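Side-chain contacts in adenosine monophosphate-protein transferase (Bartonella henselae str. Houston-1, PDB 5NH2), which transfers AMP from ATP to tyrosine or threonine residues of host target proteins through its Fic domain, a modification that serves bacterial virulence: residues Glu134-Glu139 and Glu166-Ala171; Glu139-Phe144 and His204-Ile209; Phe178-Lys183 and Arg216-Phe221. One frame throughout, in Å; residues are numbered along the deposited sequence.

Contact 1: Glu134-Glu139 and Glu166-Ala171; sequences EEFNSE and ENLAKA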
loop_
_atom_site.group_PDB
_atom_site.type_symbol
_atom_site.label_atom_id
_atom_site.label_comp_id
_atom_site.label_asym_id
_atom_site.label_seq_id
_atom_site.Cartn_x
_atom_site.Cartn_y
_atom_site.Cartn_z
ATOM N N GLU A 134 -1.131 -17.161 10.400
ATOM C CA GLU A 134 -0.872 -16.405 11.622
ATOM C C GLU A 134 0.625 -16.287 11.895
ATOM O O GLU A 134 1.126 -15.201 12.206
ATOM C CB GLU A 134 -1.582 -17.071 12.790
ATOM C CG GLU A 134 -2.978 -16.566 12.979
ATOM C CD GLU A 134 -3.984 -17.371 12.207
ATOM O OE1 GLU A 134 -3.558 -18.250 11.404
ATOM O OE2 GLU A 134 -5.199 -17.124 12.411
ATOM N N GLU A 135 1.354 -17.396 11.751
ATOM C CA GLU A 135 2.815 -17.380 11.868
ATOM C C GLU A 135 3.451 -16.374 10.896
ATOM O O GLU A 135 4.216 -15.481 11.304
ATOM C CB GLU A 135 3.353 -18.795 11.619
ATOM C CG GLU A 135 2.796 -19.840 12.548
ATOM C CD GLU A 135 3.201 -21.296 12.173
ATOM O OE1 GLU A 135 3.491 -21.566 10.977
ATOM O OE2 GLU A 135 3.219 -22.174 13.082
ATOM N N PHE A 136 3.152 -16.525 9.597
ATOM C CA PHE A 136 3.646 -15.600 8.594
ATOM C C PHE A 136 3.365 -14.163 9.008
ATOM O O PHE A 136 4.277 -13.340 9.009
ATOM C CB PHE A 136 3.040 -15.885 7.221
ATOM C CG PHE A 136 3.429 -14.867 6.162
ATOM C CD1 PHE A 136 4.596 -15.010 5.434
ATOM C CD2 PHE A 136 2.611 -13.761 5.905
ATOM C CE1 PHE A 136 4.958 -14.055 4.488
ATOM C CE2 PHE A 136 2.955 -12.803 4.939
ATOM C CZ PHE A 136 4.137 -12.949 4.228
ATOM N N ASN A 137 2.123 -13.847 9.402
ATOM C CA ASN A 137 1.813 -12.461 9.748
ATOM C C ASN A 137 2.657 -11.967 10.941
ATOM O O ASN A 137 3.182 -10.846 10.911
ATOM C CB ASN A 137 0.317 -12.283 10.031
ATOM C CG ASN A 137 -0.578 -12.317 8.724
ATOM O OD1 ASN A 137 -0.075 -12.277 7.597
ATOM N ND2 ASN A 137 -1.919 -12.394 8.915
ATOM N N SER A 138 2.849 -12.797 11.977
ATOM C CA SER A 138 3.621 -12.301 13.116
ATOM C C SER A 138 5.046 -11.982 12.703
ATOM O O SER A 138 5.575 -10.917 13.066
ATOM C CB SER A 138 3.600 -13.289 14.282
ATOM O OG SER A 138 4.281 -14.487 13.965
ATOM N N GLU A 139 5.665 -12.853 11.891
ATOM C CA GLU A 139 7.001 -12.548 11.357
ATOM C C GLU A 139 6.996 -11.299 10.446
ATOM O O GLU A 139 7.780 -10.335 10.630
ATOM C CB GLU A 139 7.524 -13.778 10.608
ATOM C CG GLU A 139 7.807 -14.959 11.499
ATOM C CD GLU A 139 9.050 -14.790 12.390
ATOM O OE1 GLU A 139 9.133 -15.527 13.381
ATOM O OE2 GLU A 139 9.950 -13.956 12.118
ATOM N N GLU A 166 3.524 -7.708 -0.513
ATOM C CA GLU A 166 2.511 -8.454 -1.268
ATOM C C GLU A 166 3.136 -9.660 -1.950
ATOM O O GLU A 166 2.600 -10.777 -1.892
ATOM C CB GLU A 166 1.826 -7.558 -2.321
ATOM C CG GLU A 166 0.927 -6.428 -1.794
ATOM C CD GLU A 166 0.626 -5.339 -2.854
ATOM O OE1 GLU A 166 0.968 -5.508 -4.046
ATOM O OE2 GLU A 166 0.040 -4.297 -2.499
ATOM N N ASN A 167 4.272 -9.446 -2.602
ATOM C CA ASN A 167 4.957 -10.523 -3.298
ATOM C C ASN A 167 5.568 -11.524 -2.318
ATOM O O ASN A 167 5.514 -12.743 -2.545
ATOM C CB ASN A 167 6.015 -9.909 -4.206
ATOM C CG ASN A 167 5.430 -9.414 -5.499
ATOM O OD1 ASN A 167 4.271 -9.664 -5.788
ATOM N ND2 ASN A 167 6.246 -8.745 -6.307
ATOM N N LEU A 168 6.139 -11.036 -1.220
ATOM C CA LEU A 168 6.607 -11.926 -0.159
ATOM C C LEU A 168 5.482 -12.832 0.347
ATOM O O LEU A 168 5.665 -14.052 0.485
ATOM C CB LEU A 168 7.184 -11.112 0.997
ATOM C CG LEU A 168 7.670 -11.946 2.197
ATOM C CD1 LEU A 168 8.961 -12.741 1.865
ATOM C CD2 LEU A 168 7.882 -11.048 3.406
ATOM N N ALA A 169 4.313 -12.256 0.651
ATOM C CA ALA A 169 3.202 -13.117 1.083
ATOM C C ALA A 169 2.799 -14.098 -0.005
ATOM O O ALA A 169 2.459 -15.255 0.280
ATOM C CB ALA A 169 1.985 -12.280 1.472
ATOM N N LYS A 170 2.762 -13.639 -1.262
ATOM C CA LYS A 170 2.345 -14.532 -2.334
ATOM C C LYS A 170 3.292 -15.710 -2.447
ATOM O O LYS A 170 2.854 -16.846 -2.662
ATOM C CB LYS A 170 2.264 -13.781 -3.665
ATOM C CG LYS A 170 1.395 -14.440 -4.707
ATOM C CD LYS A 170 1.282 -13.535 -5.952
ATOM C CE LYS A 170 1.036 -12.044 -5.593
ATOM N NZ LYS A 170 1.047 -11.092 -6.763
ATOM N N ALA A 171 4.599 -15.472 -2.286
ATOM C CA ALA A 171 5.525 -16.593 -2.463
ATOM C C ALA A 171 5.491 -17.538 -1.264
ATOM O O ALA A 171 5.759 -18.736 -1.413
ATOM C CB ALA A 171 6.953 -16.103 -2.745
#
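The ring of Phe136 reaches from helix 133-150 and lays its far end on the backbone and methyl group of Ala169, on helix 157-171. The ring end, CZ with CE1 and CE2, makes the contact, and CZ is the leading atom. Phe136 CZ lies 3.3 Å from Ala169 CA and 3.6 Å from Ala169 CB. Phe136 CE2 is likewise 3.6 Å from Ala169 CB. The other side of the ring end, CE1, faces Leu168, with Leu168 CG 4.1 Å from Phe136 CE1. The ring's reach follows from chi1 of 175°, which sets CG anti to the backbone N and sends the ring across to the second helix. Ala169 has only a methyl group here, and the phenyl ring comes right down to the helix backbone. The CA atoms of Phe136 and Ala169 are 7.9 Å apart.

Other residues complete the surroundings of the ring. Phe136 also touches Leu128 and Ala172, and its ring meets that of His174. Asn137 sets OD1 at the edge of the Phe136 ring, in its plane, and its ND2 is hydrogen-bonded to OG of Ser210.

All three touching residues are buried, and what joins their side chains is apolar. The contact between these two Fic-domain helices therefore rests on shape and the burial of carbon surface; none of the three side chains has a polar group to give the contact direction.

Contact 2: Glu139-Phe144 and His204-Ile209; sequences EAIELF and HLFEDI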
loop_
_atom_site.group_PDB
_atom_site.type_symbol
_atom_site.label_atom_id
_atom_site.label_comp_id
_atom_site.label_asym_id
_atom_site.label_seq_id
_atom_site.Cartn_x
_atom_site.Cartn_y
_atom_site.Cartn_z
ATOM N N GLU A 139 5.665 -12.853 11.891
ATOM C CA GLU A 139 7.001 -12.548 11.357
ATOM C C GLU A 139 6.996 -11.299 10.446
ATOM O O GLU A 139 7.780 -10.335 10.630
ATOM C CB GLU A 139 7.524 -13.778 10.608
ATOM C CG GLU A 139 7.807 -14.959 11.499
ATOM C CD GLU A 139 9.050 -14.790 12.390
ATOM O OE1 GLU A 139 9.133 -15.527 13.381
ATOM O OE2 GLU A 139 9.950 -13.956 12.118
ATOM N N ALA A 140 6.118 -11.310 9.441
ATOM C CA ALA A 140 6.029 -10.215 8.489
ATOM C C ALA A 140 5.898 -8.865 9.190
ATOM O O ALA A 140 6.510 -7.885 8.763
ATOM C CB ALA A 140 4.843 -10.459 7.566
ATOM N N ILE A 141 5.141 -8.804 10.293
ATOM C CA ILE A 141 4.903 -7.523 10.962
ATOM C C ILE A 141 6.219 -6.922 11.481
ATOM O O ILE A 141 6.526 -5.751 11.225
ATOM C CB ILE A 141 3.844 -7.691 12.078
ATOM C CG1 ILE A 141 2.430 -7.731 11.479
ATOM C CG2 ILE A 141 3.843 -6.490 12.999
ATOM C CD1 ILE A 141 1.400 -8.534 12.234
ATOM N N GLU A 142 7.036 -7.723 12.175
ATOM C CA GLU A 142 8.355 -7.261 12.610
ATOM C C GLU A 142 9.183 -6.706 11.450
ATOM O O GLU A 142 9.725 -5.592 11.551
ATOM C CB GLU A 142 9.111 -8.392 13.333
ATOM C CG GLU A 142 8.424 -8.862 14.605
ATOM C CD GLU A 142 9.216 -9.952 15.324
ATOM O OE1 GLU A 142 8.585 -10.714 16.092
ATOM O OE2 GLU A 142 10.457 -10.036 15.127
ATOM N N LEU A 143 9.298 -7.460 10.330
ATOM C CA LEU A 143 10.025 -6.889 9.168
ATOM C C LEU A 143 9.358 -5.624 8.599
ATOM O O LEU A 143 10.040 -4.704 8.131
ATOM C CB LEU A 143 10.189 -7.926 8.060
ATOM C CG LEU A 143 11.045 -9.064 8.619
ATOM C CD1 LEU A 143 10.893 -10.214 7.734
ATOM C CD2 LEU A 143 12.487 -8.639 8.670
ATOM N N PHE A 144 8.031 -5.549 8.632
ATOM C CA PHE A 144 7.363 -4.401 8.042
ATOM C C PHE A 144 7.568 -3.149 8.905
ATOM O O PHE A 144 7.835 -2.064 8.376
ATOM C CB PHE A 144 5.879 -4.736 7.854
ATOM C CG PHE A 144 5.032 -3.627 7.163
ATOM C CD1 PHE A 144 4.745 -3.693 5.818
ATOM C CD2 PHE A 144 4.467 -2.609 7.899
ATOM C CE1 PHE A 144 3.939 -2.718 5.168
ATOM C CE2 PHE A 144 3.682 -1.632 7.275
ATOM C CZ PHE A 144 3.415 -1.693 5.898
ATOM N N HIS A 204 -4.065 -6.276 13.736
ATOM C CA HIS A 204 -5.458 -6.281 13.270
ATOM C C HIS A 204 -5.546 -5.903 11.785
ATOM O O HIS A 204 -6.261 -6.563 10.997
ATOM C CB HIS A 204 -6.277 -5.331 14.155
ATOM C CG HIS A 204 -7.732 -5.244 13.798
ATOM N ND1 HIS A 204 -8.543 -4.210 14.230
ATOM C CD2 HIS A 204 -8.529 -6.062 13.063
ATOM C CE1 HIS A 204 -9.772 -4.387 13.766
ATOM N NE2 HIS A 204 -9.788 -5.500 13.051
ATOM N N LEU A 205 -4.754 -4.894 11.381
ATOM C CA LEU A 205 -4.575 -4.565 9.972
ATOM C C LEU A 205 -4.196 -5.801 9.143
ATOM O O LEU A 205 -4.897 -6.131 8.175
ATOM C CB LEU A 205 -3.518 -3.459 9.828
ATOM C CG LEU A 205 -3.398 -2.757 8.459
ATOM C CD1 LEU A 205 -2.851 -1.353 8.627
ATOM C CD2 LEU A 205 -2.515 -3.489 7.525
ATOM N N PHE A 206 -3.073 -6.479 9.490
ATOM C CA PHE A 206 -2.622 -7.663 8.723
ATOM C C PHE A 206 -3.671 -8.786 8.736
ATOM O O PHE A 206 -3.785 -9.541 7.752
ATOM C CB PHE A 206 -1.275 -8.214 9.261
ATOM C CG PHE A 206 -0.011 -7.565 8.642
ATOM C CD1 PHE A 206 0.231 -6.170 8.741
ATOM C CD2 PHE A 206 0.966 -8.360 8.032
ATOM C CE1 PHE A 206 1.392 -5.599 8.203
ATOM C CE2 PHE A 206 2.144 -7.800 7.460
ATOM C CZ PHE A 206 2.352 -6.432 7.538
ATOM N N GLU A 207 -4.460 -8.903 9.831
ATOM C CA GLU A 207 -5.501 -9.938 9.873
ATOM C C GLU A 207 -6.639 -9.653 8.866
ATOM O O GLU A 207 -7.048 -10.548 8.111
ATOM C CB GLU A 207 -6.045 -10.085 11.298
ATOM C CG GLU A 207 -7.417 -10.773 11.384
ATOM C CD GLU A 207 -7.370 -12.303 11.248
ATOM O OE1 GLU A 207 -6.256 -12.917 11.214
ATOM O OE2 GLU A 207 -8.482 -12.894 11.153
ATOM N N ASP A 208 -7.140 -8.415 8.834
ATOM C CA ASP A 208 -8.251 -8.063 7.948
ATOM C C ASP A 208 -7.923 -8.284 6.468
ATOM O O ASP A 208 -8.826 -8.596 5.672
ATOM C CB ASP A 208 -8.646 -6.596 8.181
ATOM C CG ASP A 208 -9.467 -6.418 9.439
ATOM O OD1 ASP A 208 -9.697 -7.433 10.147
ATOM O OD2 ASP A 208 -9.881 -5.277 9.733
ATOM N N ILE A 209 -6.664 -8.062 6.067
ATOM C CA ILE A 209 -6.273 -8.120 4.650
ATOM C C ILE A 209 -5.596 -9.448 4.261
ATOM O O ILE A 209 -5.095 -9.570 3.132
ATOM C CB ILE A 209 -5.395 -6.928 4.284
ATOM C CG1 ILE A 209 -4.029 -7.108 4.950
ATOM C CG2 ILE A 209 -6.058 -5.652 4.803
ATOM C CD1 ILE A 209 -3.046 -6.037 4.524
#
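This is a buried aromatic and aliphatic contact inside the Fic domain, between the middle of helix 133-150 and the end of helix 200-208. The short helix segments are inclined at 124°, with axes 11.1 Å apart. Phe206 fills the gap between them and is met by three residues of the first helix.

Ile141 covers one face of the Phe206 ring. Its CG1 sits almost over the middle, 3.7 Å from the ring centroid and 9° off the normal, a CH-pi contact. The CG1 branch lies beside the backbone N, and CD1 continues toward CB of Phe206. Ala140 adds its methyl, with CB 3.8 Å from Phe206 CE2.

Phe144 forms a T-shaped pair with Phe206. The edge of Phe206 points at the face of Phe144, with centroids 5.5 Å apart and planes at 81°. Phe206 CZ comes 3.9 Å from Phe144 CG. Phe144 has a second edge-to-face partner in Phe165 of helix 157-171 and also touches Gln161 there.

This aromatic and aliphatic core lies behind helix 157-171, which begins within the Fic signature motif (HPFxEGNGRxxR), with Gly158 and Arg159 among its ATP-binding residues.

Contact 3: Phe178-Lys183 and Arg216-Phe221; sequences FSLITK and RLLKEF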
loop_
_atom_site.group_PDB
_atom_site.type_symbol
_atom_site.label_atom_id
_atom_site.label_comp_id
_atom_site.label_asym_id
_atom_site.label_seq_id
_atom_site.Cartn_x
_atom_site.Cartn_y
_atom_site.Cartn_z
ATOM N N PHE A 178 -3.529 -4.766 0.382
ATOM C CA PHE A 178 -3.359 -3.429 0.926
ATOM C C PHE A 178 -4.365 -2.461 0.350
ATOM O O PHE A 178 -4.618 -1.405 0.948
ATOM C CB PHE A 178 -1.936 -2.917 0.680
ATOM C CG PHE A 178 -0.947 -3.421 1.682
ATOM C CD1 PHE A 178 -0.926 -2.898 2.981
ATOM C CD2 PHE A 178 -0.057 -4.416 1.345
ATOM C CE1 PHE A 178 -0.021 -3.335 3.917
ATOM C CE2 PHE A 178 0.841 -4.891 2.288
ATOM C CZ PHE A 178 0.864 -4.348 3.582
ATOM N N SER A 179 -4.971 -2.816 -0.777
ATOM C CA SER A 179 -5.978 -1.945 -1.340
ATOM C C SER A 179 -7.218 -1.871 -0.462
ATOM O O SER A 179 -8.107 -1.056 -0.731
ATOM C CB SER A 179 -6.303 -2.402 -2.773
ATOM O OG SER A 179 -7.303 -3.388 -2.757
ATOM N N LEU A 180 -7.310 -2.688 0.578
ATOM C CA LEU A 180 -8.465 -2.647 1.463
ATOM C C LEU A 180 -8.234 -1.739 2.670
ATOM O O LEU A 180 -9.141 -1.616 3.516
ATOM C CB LEU A 180 -8.823 -4.060 1.929
ATOM C CG LEU A 180 -9.065 -5.060 0.794
ATOM C CD1 LEU A 180 -9.669 -6.343 1.363
ATOM C CD2 LEU A 180 -9.963 -4.506 -0.308
ATOM N N ILE A 181 -7.058 -1.103 2.740
ATOM C CA ILE A 181 -6.608 -0.305 3.894
ATOM C C ILE A 181 -6.663 1.163 3.510
ATOM O O ILE A 181 -6.015 1.549 2.535
ATOM C CB ILE A 181 -5.168 -0.675 4.294
ATOM C CG1 ILE A 181 -5.121 -2.106 4.833
ATOM C CG2 ILE A 181 -4.565 0.371 5.283
ATOM C CD1 ILE A 181 -6.147 -2.350 5.902
ATOM N N THR A 182 -7.378 1.987 4.283
ATOM C CA THR A 182 -7.424 3.440 4.059
ATOM C C THR A 182 -6.167 4.168 4.589
ATOM O O THR A 182 -5.448 3.685 5.471
ATOM C CB THR A 182 -8.642 4.092 4.734
ATOM O OG1 THR A 182 -8.502 4.015 6.167
ATOM C CG2 THR A 182 -9.978 3.487 4.279
ATOM N N LYS A 183 -5.949 5.376 4.059
ATOM C CA LYS A 183 -4.815 6.192 4.459
ATOM C C LYS A 183 -4.842 6.466 5.965
ATOM O O LYS A 183 -3.804 6.403 6.654
ATOM C CB LYS A 183 -4.822 7.494 3.645
ATOM C CG LYS A 183 -3.536 8.388 3.857
ATOM C CD LYS A 183 -3.279 9.379 2.679
ATOM C CE LYS A 183 -2.592 10.632 3.166
ATOM N NZ LYS A 183 -1.124 10.473 3.391
ATOM N N ARG A 216 -13.263 -10.791 1.822
ATOM C CA ARG A 216 -14.530 -10.733 1.086
ATOM C C ARG A 216 -15.393 -9.581 1.587
ATOM O O ARG A 216 -16.024 -8.876 0.787
ATOM C CB ARG A 216 -15.338 -12.032 1.247
ATOM C CG ARG A 216 -14.789 -13.334 0.753
ATOM C CD ARG A 216 -15.942 -14.413 0.638
ATOM N NE ARG A 216 -16.295 -15.117 1.889
ATOM C CZ ARG A 216 -17.233 -14.728 2.769
ATOM N NH1 ARG A 216 -17.941 -13.624 2.565
ATOM N NH2 ARG A 216 -17.475 -15.441 3.868
ATOM N N LEU A 217 -15.451 -9.412 2.924
ATOM C CA LEU A 217 -16.305 -8.421 3.563
ATOM C C LEU A 217 -15.857 -7.011 3.223
ATOM O O LEU A 217 -16.687 -6.154 2.872
ATOM C CB LEU A 217 -16.279 -8.625 5.079
ATOM C CG LEU A 217 -16.791 -9.974 5.572
ATOM C CD1 LEU A 217 -16.687 -10.060 7.079
ATOM C CD2 LEU A 217 -18.215 -10.268 5.085
ATOM N N LEU A 218 -14.538 -6.761 3.300
ATOM C CA LEU A 218 -14.041 -5.418 3.026
ATOM C C LEU A 218 -14.089 -5.109 1.538
ATOM O O LEU A 218 -14.326 -3.961 1.149
ATOM C CB LEU A 218 -12.618 -5.261 3.538
ATOM C CG LEU A 218 -12.498 -5.037 5.013
ATOM C CD1 LEU A 218 -11.041 -5.244 5.399
ATOM C CD2 LEU A 218 -12.934 -3.617 5.346
ATOM N N LYS A 219 -13.825 -6.112 0.698
ATOM C CA LYS A 219 -14.058 -5.975 -0.747
ATOM C C LYS A 219 -15.488 -5.512 -1.078
ATOM O O LYS A 219 -15.694 -4.557 -1.854
ATOM C CB LYS A 219 -13.772 -7.301 -1.443
ATOM C CG LYS A 219 -12.316 -7.530 -1.740
ATOM C CD LYS A 219 -12.169 -8.700 -2.706
ATOM C CE LYS A 219 -10.709 -8.956 -3.053
ATOM N NZ LYS A 219 -10.550 -9.885 -4.211
ATOM N N GLU A 220 -16.493 -6.188 -0.507
ATOM C CA GLU A 220 -17.862 -5.737 -0.738
ATOM C C GLU A 220 -18.056 -4.320 -0.245
ATOM O O GLU A 220 -18.626 -3.489 -0.964
ATOM C CB GLU A 220 -18.849 -6.660 -0.055
ATOM C CG GLU A 220 -20.263 -6.255 -0.163
ATOM C CD GLU A 220 -21.144 -7.159 0.667
ATOM O OE1 GLU A 220 -21.609 -8.184 0.129
ATOM O OE2 GLU A 220 -21.336 -6.868 1.870
ATOM N N PHE A 221 -17.554 -4.006 0.966
ATOM C CA PHE A 221 -17.831 -2.683 1.522
ATOM C C PHE A 221 -17.203 -1.586 0.671
ATOM O O PHE A 221 -17.814 -0.533 0.449
ATOM C CB PHE A 221 -17.329 -2.562 2.959
ATOM C CG PHE A 221 -17.367 -1.145 3.472
ATOM C CD1 PHE A 221 -18.550 -0.575 3.907
ATOM C CD2 PHE A 221 -16.241 -0.370 3.465
ATOM C CE1 PHE A 221 -18.586 0.733 4.374
ATOM C CE2 PHE A 221 -16.269 0.954 3.911
ATOM C CZ PHE A 221 -17.442 1.501 4.372
#
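Leu180 directs its forked end at helix 212-227 from the short 3-10 turn 178-180, and each methyl branch finds a different residue. CD1 rests on the root of Leu218, with Leu180 CD1 3.8 Å from Leu218 CB. CD2 goes to the first part of the lysine chain, with Leu180 CD2 4.1 Å from Lys219 CG. Chi1 of -55° places Leu180 CG beside its own backbone N, and with chi2 at -169° the fork straddles the two neighbouring residues of the helix.

For Leu218 the contact falls on CB. Lys219 runs out extended beyond CG, and its NZ forms a salt bridge with Glu23 of the other chain, the antitoxin homologue BiaA. Leu180 touches only the start of the lysine chain; the charged end lies farther out, at BiaA.

Thr182 is the N-cap of helix 183-196, with OG1 bonded to N of Arg185. The contact joins the loop before that helix to helix 212-227. The Leu218 side chain also touches Val237 and Val239 of strand 237-239, Ile268 of strand 265-270 and Asp208 of helix 200-208, while Ile181 touches Leu205 of that last helix.

Overall arrangement
Contacts 1 and 2 are the closest pair, with centres about 8 Å apart. They use successive turns of helix 133-150 and share Glu139. The centre of contact 3 is about 15 Å from that of contact 2 and about 18 Å from that of contact 1. Contacts 2 and 3 are in direct touch, since Ile181 packs on Ile209, and Phe178 on Phe144. Contact 1 reaches contact 3 through Glu166 and Phe178. Contact 2 is nearest to the nucleotide site: the side chain of Phe144 is about 5 Å from that of Arg162, a probable ATP-binding residue, and about 13 Å from the bound magnesium ion. Leu168 and Leu180 are each about 11 Å from Arg162, between side chains.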